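Local structure of Plm1 (Streptomyces sp. HK803, 4HXY) at residues G182-P186 against V207-G211; V248-D252 against A298-G303; D308-L314 against R348-K354; R355-W361 against A394-I399. The protein probably uses NADPH to reduce the beta-keto group of the growing chain, as the ketoreductase of the first module of phoslactomycin biosynthesis. All blocks are in the same frame, centred on the assembly; numbering follows the deposited sequence.

Overall arrangement
Along the chain, contact 1 comes first. It closes the loop from 182-186, through strand 189-193, to the end of helix 198-210. Contact 2 closes next, joining the loop after strand 242-247 to helix 290-310 beside the NADPH. Contact 3 uses the far end of that same helix and ties it to the end of helix 333-351. Contact 4 then packs strand 357-361 on helix 388-400. The four loops follow in series, and none nests or crosses. In space, contact 4 touches contact 1 through Trp184 on Met395 and Ile399. It also touches contact 3 through Arg349 and Arg350. Contacts 1 and 2 are about 26 Å apart, centre to centre.

Contact 1. Residues G182-P186 against V207-G211; sequences GTWTP and VAEQG
The Trp184 ring meets Val207 with its six-membered part, while Pro186 of its own segment lies over one face. Pro186 CD sits 3.6 Å above the ring plane, over its centre. Val207 CG2 comes in obliquely and is 3.8 Å from Trp184 CZ3. The other methyl of Val207 turns to the proline, with CG1 4.0 Å from Pro186 CG. One valine thus serves both rings. Trp184 also packs on Met395 and Ile399 of helix 388-400, and its NE1 makes a weak hydrogen bond to Asp316.

The second flat group is the Gln210 amide, and the methyls of Thr183 and Thr185 both sit on the same side of its plane. Thr183 CG2 is 3.4 Å from Gln210 OE1, and Thr185 CG2 is 3.7 Å from Gln210 NE2.

Helix 198-210 follows strand 189-193, the first strand of the Rossmann fold of this reductase. The contact joins the loop leading into that strand to the C-terminal end of the helix. Gly211 then leaves the helix with positive phi.

No direct hydrogen bond crosses between the segments. A water does the bridging, donating to Trp184 O at 3.0 Å and to Gln210 OE1 at 2.7 Å. With CG anti to the backbone N (chi1 -170°) and a bend at chi2 (49°), Gln210 lays its CG against Trp184 O and carries OE1 to the water. With an alanine here, the water would probably lose one of its two acceptors and the methyls of Thr183 and Thr185 their cover. Pro186 O is hydrogen-bonded to Ser212, just beyond the helix.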
# COMPACT_ATOMS: atom_id res chain seq x y z
N GLY A 182 21.35 -15.58 -1.84
CA GLY A 182 22.12 -15.64 -3.08
C GLY A 182 21.77 -14.49 -4.01
O GLY A 182 21.02 -13.57 -3.65
N THR A 183 22.35 -14.54 -5.20
CA THR A 183 22.24 -13.49 -6.21
C THR A 183 20.95 -13.63 -7.01
O THR A 183 20.61 -14.72 -7.41
CB THR A 183 23.44 -13.63 -7.17
OG1 THR A 183 24.65 -13.46 -6.43
CG2 THR A 183 23.38 -12.61 -8.29
N TRP A 184 20.26 -12.52 -7.28
CA TRP A 184 19.08 -12.53 -8.14
C TRP A 184 19.52 -12.66 -9.60
O TRP A 184 20.27 -11.82 -10.08
CB TRP A 184 18.26 -11.24 -7.94
CG TRP A 184 16.96 -11.25 -8.67
CD1 TRP A 184 16.09 -12.30 -8.82
CD2 TRP A 184 16.38 -10.15 -9.37
NE1 TRP A 184 14.99 -11.90 -9.56
CE2 TRP A 184 15.15 -10.59 -9.90
CE3 TRP A 184 16.79 -8.84 -9.59
CZ2 TRP A 184 14.33 -9.75 -10.66
CZ3 TRP A 184 15.96 -8.00 -10.36
CH2 TRP A 184 14.76 -8.47 -10.87
N THR A 185 19.05 -13.71 -10.27
CA THR A 185 19.47 -14.01 -11.65
C THR A 185 18.24 -14.28 -12.51
O THR A 185 17.99 -15.40 -12.94
CB THR A 185 20.44 -15.20 -11.70
OG1 THR A 185 19.83 -16.35 -11.11
CG2 THR A 185 21.76 -14.88 -11.01
N PRO A 186 17.45 -13.22 -12.76
CA PRO A 186 16.24 -13.40 -13.56
C PRO A 186 16.55 -13.85 -14.98
O PRO A 186 17.52 -13.38 -15.58
CB PRO A 186 15.64 -12.00 -13.60
CG PRO A 186 16.75 -11.09 -13.35
CD PRO A 186 17.67 -11.80 -12.43
N VAL A 207 19.70 -5.68 -13.65
CA VAL A 207 19.38 -6.91 -14.37
C VAL A 207 20.37 -7.12 -15.50
O VAL A 207 20.89 -8.23 -15.69
CB VAL A 207 17.94 -6.85 -14.93
CG1 VAL A 207 17.65 -8.06 -15.84
CG2 VAL A 207 16.96 -6.81 -13.80
N ALA A 208 20.65 -6.06 -16.25
CA ALA A 208 21.55 -6.15 -17.40
C ALA A 208 22.95 -6.57 -16.97
O ALA A 208 23.57 -7.46 -17.58
CB ALA A 208 21.58 -4.82 -18.12
N GLU A 209 23.44 -5.94 -15.91
CA GLU A 209 24.76 -6.26 -15.32
C GLU A 209 24.92 -7.72 -14.90
O GLU A 209 26.02 -8.29 -14.94
CB GLU A 209 25.00 -5.35 -14.10
CG GLU A 209 25.41 -3.94 -14.47
CD GLU A 209 25.22 -2.94 -13.34
OE1 GLU A 209 25.19 -3.35 -12.15
OE2 GLU A 209 25.08 -1.73 -13.64
N GLN A 210 23.83 -8.35 -14.48
CA GLN A 210 23.88 -9.72 -14.01
C GLN A 210 24.16 -10.71 -15.13
O GLN A 210 24.75 -11.77 -14.93
CB GLN A 210 22.55 -10.09 -13.33
CG GLN A 210 22.59 -11.39 -12.61
CD GLN A 210 23.80 -11.50 -11.70
OE1 GLN A 210 24.07 -10.60 -10.89
NE2 GLN A 210 24.54 -12.61 -11.81
N GLY A 211 23.69 -10.38 -16.32
CA GLY A 211 23.97 -11.21 -17.48
C GLY A 211 23.20 -12.52 -17.47
O GLY A 211 23.66 -13.52 -18.05
O HOH W 1 21.88 -9.36 -9.80

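Contact 2. Residues V248-D252 against A298-G303. With NDP (NADPH dihydro-nicotinamide-adenine-dinucleotide phosphate), chain C.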
# COMPACT_ATOMS: atom_id res chain seq x y z
N VAL A 248 3.56 1.75 -23.88
CA VAL A 248 2.34 1.03 -23.53
C VAL A 248 1.82 1.55 -22.20
O VAL A 248 2.58 1.77 -21.28
CB VAL A 248 2.56 -0.52 -23.45
CG1 VAL A 248 1.32 -1.25 -22.95
CG2 VAL A 248 2.95 -1.11 -24.81
N ASP A 249 0.53 1.83 -22.15
CA ASP A 249 -0.17 2.12 -20.89
C ASP A 249 -0.43 0.79 -20.16
O ASP A 249 -1.13 -0.08 -20.65
CB ASP A 249 -1.48 2.82 -21.25
CG ASP A 249 -2.28 3.29 -20.04
OD1 ASP A 249 -2.00 2.85 -18.92
OD2 ASP A 249 -3.19 4.11 -20.25
N VAL A 250 0.11 0.68 -18.95
CA VAL A 250 0.05 -0.56 -18.16
C VAL A 250 -1.38 -0.93 -17.75
O VAL A 250 -1.63 -2.06 -17.34
CB VAL A 250 0.99 -0.48 -16.92
CG1 VAL A 250 0.43 0.48 -15.85
CG2 VAL A 250 1.28 -1.88 -16.35
N THR A 251 -2.31 0.02 -17.87
CA THR A 251 -3.72 -0.22 -17.57
C THR A 251 -4.53 -0.62 -18.82
O THR A 251 -5.72 -0.96 -18.69
CB THR A 251 -4.42 1.01 -16.93
OG1 THR A 251 -4.59 2.07 -17.89
CG2 THR A 251 -3.62 1.55 -15.72
N ASP A 252 -3.91 -0.60 -19.99
CA ASP A 252 -4.60 -0.88 -21.26
C ASP A 252 -4.58 -2.38 -21.56
O ASP A 252 -3.55 -2.94 -21.98
CB ASP A 252 -3.96 -0.07 -22.39
CG ASP A 252 -4.68 -0.22 -23.72
OD1 ASP A 252 -5.15 -1.32 -24.06
OD2 ASP A 252 -4.76 0.78 -24.45
N ALA A 298 -4.43 4.48 -10.63
CA ALA A 298 -4.67 3.66 -11.84
C ALA A 298 -3.45 2.83 -12.25
O ALA A 298 -3.54 1.59 -12.33
CB ALA A 298 -5.06 4.56 -12.97
N ALA A 299 -2.34 3.49 -12.59
CA ALA A 299 -1.14 2.76 -13.05
C ALA A 299 -0.68 1.75 -12.01
O ALA A 299 -0.35 0.60 -12.32
CB ALA A 299 -0.01 3.70 -13.43
N LYS A 300 -0.64 2.17 -10.76
CA LYS A 300 -0.11 1.33 -9.70
C LYS A 300 -1.02 0.13 -9.45
O LYS A 300 -0.58 -1.02 -9.58
CB LYS A 300 0.11 2.18 -8.43
CG LYS A 300 0.83 1.46 -7.33
CD LYS A 300 1.26 2.43 -6.21
CE LYS A 300 2.58 3.19 -6.51
NZ LYS A 300 3.78 2.32 -6.45
N VAL A 301 -2.30 0.38 -9.18
CA VAL A 301 -3.24 -0.69 -8.78
C VAL A 301 -3.83 -1.44 -9.97
O VAL A 301 -3.79 -2.68 -10.03
CB VAL A 301 -4.35 -0.17 -7.90
CG1 VAL A 301 -5.26 -1.32 -7.46
CG2 VAL A 301 -3.77 0.53 -6.66
N GLU A 302 -4.44 -0.72 -10.90
CA GLU A 302 -5.06 -1.37 -12.05
C GLU A 302 -3.98 -2.04 -12.93
O GLU A 302 -4.22 -3.14 -13.45
CB GLU A 302 -5.96 -0.40 -12.82
CG GLU A 302 -7.08 0.24 -11.95
CD GLU A 302 -7.93 -0.77 -11.16
OE1 GLU A 302 -8.32 -1.82 -11.73
OE2 GLU A 302 -8.20 -0.51 -9.95
N GLY A 303 -2.82 -1.40 -13.09
CA GLY A 303 -1.66 -2.04 -13.73
C GLY A 303 -1.26 -3.35 -13.08
O GLY A 303 -1.07 -4.36 -13.75
PA NDP C . 9.26 7.94 -11.91
O1A NDP C . 10.64 8.32 -12.33
O2A NDP C . 8.16 8.95 -12.08
O5B NDP C . 8.83 6.60 -12.66
C5B NDP C . 7.47 6.25 -12.78
C4B NDP C . 7.28 5.56 -14.09
O4B NDP C . 5.93 5.14 -14.24
C3B NDP C . 7.56 6.45 -15.28
O3B NDP C . 8.43 5.72 -16.17
C2B NDP C . 6.22 6.68 -15.93
O2B NDP C . 6.50 6.86 -17.31
C1B NDP C . 5.51 5.38 -15.57
N9A NDP C . 4.06 5.37 -15.66
C8A NDP C . 3.15 6.19 -15.02
N7A NDP C . 1.91 5.86 -15.41
C5A NDP C . 2.00 4.81 -16.29
C6A NDP C . 1.07 4.07 -17.00
N6A NDP C . -0.25 4.25 -16.93
N1A NDP C . 1.53 3.07 -17.84
C2A NDP C . 2.89 2.79 -17.94
N3A NDP C . 3.82 3.53 -17.26
C4A NDP C . 3.36 4.51 -16.44
O3 NDP C . 9.23 7.51 -10.36
PN NDP C . 10.27 6.62 -9.56
O1N NDP C . 10.73 7.44 -8.42
O2N NDP C . 11.28 5.96 -10.42
O5D NDP C . 9.34 5.54 -8.85
C5D NDP C . 8.93 4.36 -9.50
C4D NDP C . 8.10 3.54 -8.53
O4D NDP C . 8.76 3.42 -7.28
C3D NDP C . 6.77 4.18 -8.24
O3D NDP C . 5.76 3.22 -8.33
C2D NDP C . 6.87 4.68 -6.81
O2D NDP C . 5.63 4.71 -6.14
C1D NDP C . 7.88 3.72 -6.22
N1N NDP C . 8.64 4.33 -5.12
C2N NDP C . 9.57 5.29 -5.37
C3N NDP C . 10.20 6.00 -4.34
C7N NDP C . 11.26 6.99 -4.61
O7N NDP C . 11.94 7.46 -3.50
N7N NDP C . 11.57 7.48 -5.80
C4N NDP C . 10.07 5.47 -2.94
C5N NDP C . 9.04 4.40 -2.78
C6N NDP C . 8.39 3.86 -3.86
P2B NDP C . 5.45 7.46 -18.35
O1X NDP C . 6.24 7.63 -19.63
O2X NDP C . 4.89 8.80 -17.85
O3X NDP C . 4.31 6.55 -18.51
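The adenine end of the NADPH pocket is built here, where Val250 packs against Ala299. Val250 CG1 lies 4.1 Å from Ala299 CB, and both side chains also touch the adenine. The base is read by the loop. Val250 N donates to N1A of the NADPH at 3.0 Å in an almost straight bond (178°). The amino group N6A donates in turn to Asp249 OD1, also at 3.0 Å.

Asp249 OD1 is further held by Thr251. The backbone N and OG1 of Thr251 both donate to it from the same face of the carboxylate, well above its plane. The bond from Thr251 N makes an Asx turn, within a type I beta turn from Asp249 to Asp252. These bonds probably fix the carboxylate for the adenine.

The Thr251 chi1 of 71° that brings OG1 to Asp249 sends the methyl to the helix. Thr251 CG2 rests 3.4 Å from Ala298 O. That carbonyl accepts from Gly303 N in a wider, pi-type turn of the helix. Gly303 has no side chain, and the loop comes close: Val250 O is 3.6 Å from Gly303 CA. This oxygen is buried without a polar partner.

On the same helix Lys300 reaches the other end of the cofactor. Its NZ donates to O3D at 2.9 Å and to O2D of the nicotinamide ribose, and also to Asn339. Glu302 turns away to a salt bridge with Arg106. An aspartate and the next backbone N reading the adenine edge are typical of the Rossmann fold of short-chain dehydrogenases/reductases.

Contact 3. Residues D308-L314 against R348-K354; sequences DELLPDL and RRREQGK
Salt bridges carry the middle of the contact, where Asp308 meets Arg348 and Arg349 with one oxygen each. Asp308 OD1 takes Arg349 NH1 at 2.8 Å, on the anti side of the carboxylate. The two flat groups stand nearly upright to each other, 79° apart. Asp308 OD2 takes Arg348 NH2 at 3.0 Å, from above the carboxylate plane. Both arginines present the edge of the guanidinium. A water that accepts from Arg348 NE lies close to Asp308 OD2 and Gln352 OE1.

Two backbone carbonyls just past helix 290-310 accept further N-H groups. Arg349 NH2 donates to Leu311 O at 3.0 Å, in the carbonyl plane, and Arg349 NH1 adds a weak bond to the same oxygen. Lys354 NZ donates to Pro312 O at 2.7 Å. Asp313 OD1 is 4.4 Å from Lys354 NZ, beyond a salt bridge.

The contact thus joins the C-terminal ends of two neighbouring helices of the Rossmann fold, 290-310 and 333-351. The second ends in a Schellman motif with Gly353, of positive phi, as C-prime. Lys354 N bonds to Arg349 O, and Gly353 N to Arg350 O.

Van der Waals packing sets Leu314 CD1 against the guanidinium of Arg349, 3.5 Å from Arg349 NH2, the two side chains crossing at about a right angle. Lys354 CD covers one guanidinium face of Arg349, which also makes a cation-pi contact with Phe317. Its extended chain, with CG anti to N (chi1 -177°), spans the gap between the helix ends. A leucine in place of Arg349 would probably leave Leu311 O and Asp308 OD1 without their charged mate.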
# COMPACT_ATOMS: atom_id res chain seq x y z
N ASP A 308 -1.14 -9.27 -12.94
CA ASP A 308 -1.40 -10.49 -12.20
C ASP A 308 -2.33 -11.40 -13.01
O ASP A 308 -2.10 -12.61 -13.10
CB ASP A 308 -2.04 -10.14 -10.84
CG ASP A 308 -2.51 -11.37 -10.07
OD1 ASP A 308 -1.70 -12.23 -9.69
OD2 ASP A 308 -3.73 -11.46 -9.85
N GLU A 309 -3.36 -10.82 -13.59
CA GLU A 309 -4.32 -11.60 -14.37
C GLU A 309 -3.72 -12.22 -15.64
O GLU A 309 -3.96 -13.41 -15.95
CB GLU A 309 -5.52 -10.74 -14.70
CG GLU A 309 -6.60 -11.48 -15.49
CD GLU A 309 -7.61 -10.55 -16.10
OE1 GLU A 309 -7.77 -9.43 -15.57
OE2 GLU A 309 -8.21 -10.93 -17.13
N LEU A 310 -2.94 -11.43 -16.36
CA LEU A 310 -2.43 -11.85 -17.67
C LEU A 310 -1.19 -12.74 -17.56
O LEU A 310 -0.80 -13.39 -18.55
CB LEU A 310 -2.10 -10.63 -18.55
CG LEU A 310 -3.25 -9.67 -18.91
CD1 LEU A 310 -2.74 -8.48 -19.76
CD2 LEU A 310 -4.38 -10.41 -19.61
N LEU A 311 -0.55 -12.76 -16.40
CA LEU A 311 0.71 -13.48 -16.21
C LEU A 311 0.65 -14.40 -14.99
O LEU A 311 1.29 -14.14 -13.98
CB LEU A 311 1.84 -12.48 -16.05
CG LEU A 311 2.15 -11.68 -17.30
CD1 LEU A 311 3.10 -10.55 -17.02
CD2 LEU A 311 2.74 -12.63 -18.37
N PRO A 312 -0.14 -15.48 -15.07
CA PRO A 312 -0.26 -16.43 -13.95
C PRO A 312 0.98 -17.26 -13.64
O PRO A 312 1.07 -17.80 -12.53
CB PRO A 312 -1.38 -17.37 -14.41
CG PRO A 312 -1.33 -17.30 -15.91
CD PRO A 312 -0.98 -15.87 -16.22
N ASP A 313 1.89 -17.38 -14.60
CA ASP A 313 3.07 -18.24 -14.49
C ASP A 313 4.32 -17.38 -14.63
O ASP A 313 4.75 -17.06 -15.74
CB ASP A 313 3.04 -19.31 -15.60
CG ASP A 313 1.74 -20.10 -15.64
OD1 ASP A 313 1.23 -20.45 -14.55
OD2 ASP A 313 1.20 -20.35 -16.75
N LEU A 314 4.87 -16.94 -13.51
CA LEU A 314 6.10 -16.13 -13.51
C LEU A 314 7.07 -16.68 -12.49
O LEU A 314 6.65 -17.24 -11.46
CB LEU A 314 5.82 -14.68 -13.13
CG LEU A 314 4.90 -13.89 -14.06
CD1 LEU A 314 4.48 -12.56 -13.40
CD2 LEU A 314 5.62 -13.67 -15.39
N ARG A 348 -2.17 -11.89 -1.82
CA ARG A 348 -3.21 -12.61 -2.55
C ARG A 348 -2.60 -13.60 -3.52
O ARG A 348 -3.00 -14.77 -3.60
CB ARG A 348 -4.16 -11.65 -3.27
CG ARG A 348 -5.41 -12.30 -3.81
CD ARG A 348 -6.25 -11.33 -4.60
NE ARG A 348 -5.73 -11.12 -5.95
CZ ARG A 348 -6.31 -10.35 -6.87
NH1 ARG A 348 -7.41 -9.68 -6.59
NH2 ARG A 348 -5.78 -10.26 -8.08
N ARG A 349 -1.57 -13.15 -4.23
CA ARG A 349 -0.93 -13.98 -5.24
C ARG A 349 -0.22 -15.17 -4.59
O ARG A 349 -0.29 -16.30 -5.08
CB ARG A 349 0.04 -13.11 -6.09
CG ARG A 349 0.72 -13.84 -7.21
CD ARG A 349 1.40 -12.85 -8.20
NE ARG A 349 2.13 -13.57 -9.23
CZ ARG A 349 1.69 -13.83 -10.46
NH1 ARG A 349 0.51 -13.40 -10.85
NH2 ARG A 349 2.47 -14.52 -11.29
N ARG A 350 0.46 -14.93 -3.46
CA ARG A 350 1.09 -16.03 -2.71
C ARG A 350 0.07 -17.05 -2.19
O ARG A 350 0.37 -18.26 -2.19
CB ARG A 350 1.95 -15.51 -1.58
CG ARG A 350 3.19 -14.79 -2.07
CD ARG A 350 4.23 -14.59 -0.97
NE ARG A 350 3.72 -13.85 0.17
CZ ARG A 350 3.76 -12.52 0.31
NH1 ARG A 350 4.31 -11.74 -0.63
NH2 ARG A 350 3.25 -11.94 1.40
N GLU A 351 -1.11 -16.59 -1.82
CA GLU A 351 -2.20 -17.47 -1.35
C GLU A 351 -2.66 -18.39 -2.48
O GLU A 351 -3.14 -19.51 -2.23
CB GLU A 351 -3.40 -16.64 -0.82
CG GLU A 351 -3.09 -15.99 0.49
CD GLU A 351 -4.13 -14.97 0.99
OE1 GLU A 351 -5.03 -14.52 0.23
OE2 GLU A 351 -4.02 -14.60 2.18
N GLN A 352 -2.47 -17.92 -3.70
CA GLN A 352 -2.81 -18.67 -4.91
C GLN A 352 -1.63 -19.54 -5.37
O GLN A 352 -1.66 -20.10 -6.46
CB GLN A 352 -3.27 -17.68 -6.00
CG GLN A 352 -4.54 -16.94 -5.63
CD GLN A 352 -4.92 -15.79 -6.57
OE1 GLN A 352 -4.12 -15.35 -7.40
NE2 GLN A 352 -6.14 -15.28 -6.41
N GLY A 353 -0.58 -19.63 -4.57
CA GLY A 353 0.52 -20.53 -4.85
C GLY A 353 1.52 -19.96 -5.84
O GLY A 353 2.32 -20.70 -6.43
N LYS A 354 1.51 -18.64 -6.00
CA LYS A 354 2.38 -17.97 -6.96
C LYS A 354 3.40 -17.09 -6.25
O LYS A 354 3.14 -16.60 -5.15
CB LYS A 354 1.56 -17.12 -7.90
CG LYS A 354 0.57 -17.91 -8.77
CD LYS A 354 -0.28 -16.97 -9.59
CE LYS A 354 -1.42 -17.70 -10.32
NZ LYS A 354 -0.94 -18.89 -11.09
O HOH W 2 -3.63 -12.70 -7.13
O HOH W 3 -2.60 -14.75 -9.59
O HOH W 4 4.70 -15.39 -9.82

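Contact 4. Residues R355-W361 against A394-I399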
# COMPACT_ATOMS: atom_id res chain seq x y z
N ARG A 355 4.57 -16.91 -6.85
CA ARG A 355 5.58 -16.02 -6.28
C ARG A 355 5.17 -14.56 -6.40
O ARG A 355 4.61 -14.16 -7.41
CB ARG A 355 6.96 -16.26 -6.93
CG ARG A 355 7.67 -17.48 -6.32
CD ARG A 355 9.01 -17.74 -6.93
NE ARG A 355 9.94 -16.65 -6.69
CZ ARG A 355 10.66 -16.48 -5.59
NH1 ARG A 355 11.49 -15.44 -5.52
NH2 ARG A 355 10.58 -17.33 -4.57
N ALA A 356 5.42 -13.80 -5.33
CA ALA A 356 5.17 -12.35 -5.33
C ALA A 356 5.82 -11.71 -4.13
O ALA A 356 5.82 -12.28 -3.05
CB ALA A 356 3.68 -12.03 -5.33
N VAL A 357 6.42 -10.54 -4.33
CA VAL A 357 6.86 -9.71 -3.23
C VAL A 357 6.53 -8.25 -3.50
O VAL A 357 6.69 -7.78 -4.63
CB VAL A 357 8.34 -9.87 -2.92
CG1 VAL A 357 9.25 -9.48 -4.14
CG2 VAL A 357 8.70 -9.09 -1.59
N SER A 358 6.08 -7.56 -2.46
CA SER A 358 5.88 -6.12 -2.51
C SER A 358 6.84 -5.49 -1.54
O SER A 358 6.78 -5.75 -0.34
CB SER A 358 4.45 -5.76 -2.13
OG SER A 358 4.22 -4.36 -2.26
N VAL A 359 7.75 -4.67 -2.04
CA VAL A 359 8.71 -4.00 -1.15
C VAL A 359 8.21 -2.58 -0.93
O VAL A 359 8.09 -1.82 -1.89
CB VAL A 359 10.14 -3.95 -1.73
CG1 VAL A 359 11.09 -3.25 -0.78
CG2 VAL A 359 10.68 -5.36 -2.01
N ALA A 360 7.95 -2.24 0.34
CA ALA A 360 7.50 -0.90 0.71
C ALA A 360 8.75 -0.05 0.97
O ALA A 360 9.31 -0.05 2.06
CB ALA A 360 6.58 -0.97 1.90
N TRP A 361 9.21 0.62 -0.07
CA TRP A 361 10.40 1.44 0.01
C TRP A 361 10.21 2.80 0.72
O TRP A 361 9.22 3.53 0.49
CB TRP A 361 10.85 1.77 -1.40
CG TRP A 361 11.20 0.60 -2.24
CD1 TRP A 361 10.51 0.14 -3.32
CD2 TRP A 361 12.38 -0.19 -2.15
NE1 TRP A 361 11.17 -0.92 -3.88
CE2 TRP A 361 12.32 -1.14 -3.17
CE3 TRP A 361 13.45 -0.20 -1.27
CZ2 TRP A 361 13.32 -2.10 -3.35
CZ3 TRP A 361 14.45 -1.12 -1.46
CH2 TRP A 361 14.37 -2.08 -2.48
N ALA A 394 19.11 -4.56 -1.27
CA ALA A 394 17.92 -4.92 -0.49
C ALA A 394 16.83 -5.50 -1.37
O ALA A 394 16.12 -6.40 -0.96
CB ALA A 394 17.40 -3.69 0.30
N MET A 395 16.71 -4.99 -2.60
CA MET A 395 15.77 -5.56 -3.57
C MET A 395 16.06 -7.05 -3.83
O MET A 395 15.15 -7.86 -3.78
CB MET A 395 15.80 -4.79 -4.88
CG MET A 395 14.82 -5.34 -5.90
SD MET A 395 15.05 -4.59 -7.52
CE MET A 395 16.60 -5.37 -8.01
N GLU A 396 17.32 -7.37 -4.09
CA GLU A 396 17.74 -8.76 -4.30
C GLU A 396 17.42 -9.62 -3.08
O GLU A 396 16.89 -10.72 -3.20
CB GLU A 396 19.24 -8.79 -4.60
CG GLU A 396 19.90 -10.13 -4.49
CD GLU A 396 21.36 -10.09 -4.95
OE1 GLU A 396 22.27 -10.12 -4.06
OE2 GLU A 396 21.57 -10.02 -6.19
N GLN A 397 17.71 -9.10 -1.89
CA GLN A 397 17.42 -9.80 -0.65
C GLN A 397 15.92 -10.09 -0.48
O GLN A 397 15.54 -11.18 -0.07
CB GLN A 397 17.94 -9.00 0.54
CG GLN A 397 19.44 -8.94 0.67
CD GLN A 397 19.88 -7.99 1.77
OE1 GLN A 397 19.87 -6.79 1.59
NE2 GLN A 397 20.20 -8.54 2.95
N ALA A 398 15.08 -9.11 -0.83
CA ALA A 398 13.65 -9.28 -0.71
C ALA A 398 13.12 -10.35 -1.66
O ALA A 398 12.25 -11.16 -1.31
CB ALA A 398 12.92 -7.95 -0.93
N ILE A 399 13.65 -10.35 -2.89
CA ILE A 399 13.23 -11.28 -3.92
C ILE A 399 13.70 -12.69 -3.59
O ILE A 399 12.93 -13.64 -3.74
CB ILE A 399 13.74 -10.85 -5.33
CG1 ILE A 399 13.13 -9.51 -5.73
CG2 ILE A 399 13.45 -11.94 -6.40
CD1 ILE A 399 13.78 -8.87 -6.94
O HOH W 5 12.95 -16.77 -2.97
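Strand 357-361 of the Rossmann sheet packs on helix 388-400 through Val357, Val359 and Trp361, which meet Ala394, Met395, Ala398 and Ile399. The short axes approach to 9.3 Å and run roughly antiparallel, at 145°.

Val359 makes the closest apolar contact. Its CG2 lies 3.6 Å from Ala398 CB. With CG1 anti to the backbone N (chi1 180°), Val359 lays its other methyl over one face of the Trp361 indole, 3.4 Å above the plane. Val357 CG1 meets Ile399 CG1 at 4.2 Å, the side chains crossing near a right angle. Val357 CG2 faces Ala398.

Trp361 turns its edge to the helix. Its CH2 is 3.7 Å from Met395 N, which lies in the ring plane. The same corner of the indole touches Met395 CB, and Trp361 CZ3 reaches Ala394 CB at 4.3 Å. Phe320 and Trp364 make edge-to-face contacts with Trp361, and the side chain also touches the NADPH.

At the start of the segment the contact becomes polar. Arg355 NH1 donates to Ile399 O at 2.9 Å with a bent angle of 136°, the oxygen lying at the guanidinium edge. A water makes a second link, accepting from Arg355 NH2 and donating to Ile399 O. The main charge partner of Arg355 is Asp316, on the adjacent strand.

Strand 357-361 pairs in parallel with strand 408-412, and helix 388-400 lies between them in the chain. A helix packed on the sheet between two parallel strands is the beta-alpha-beta crossover typical of the Rossmann fold.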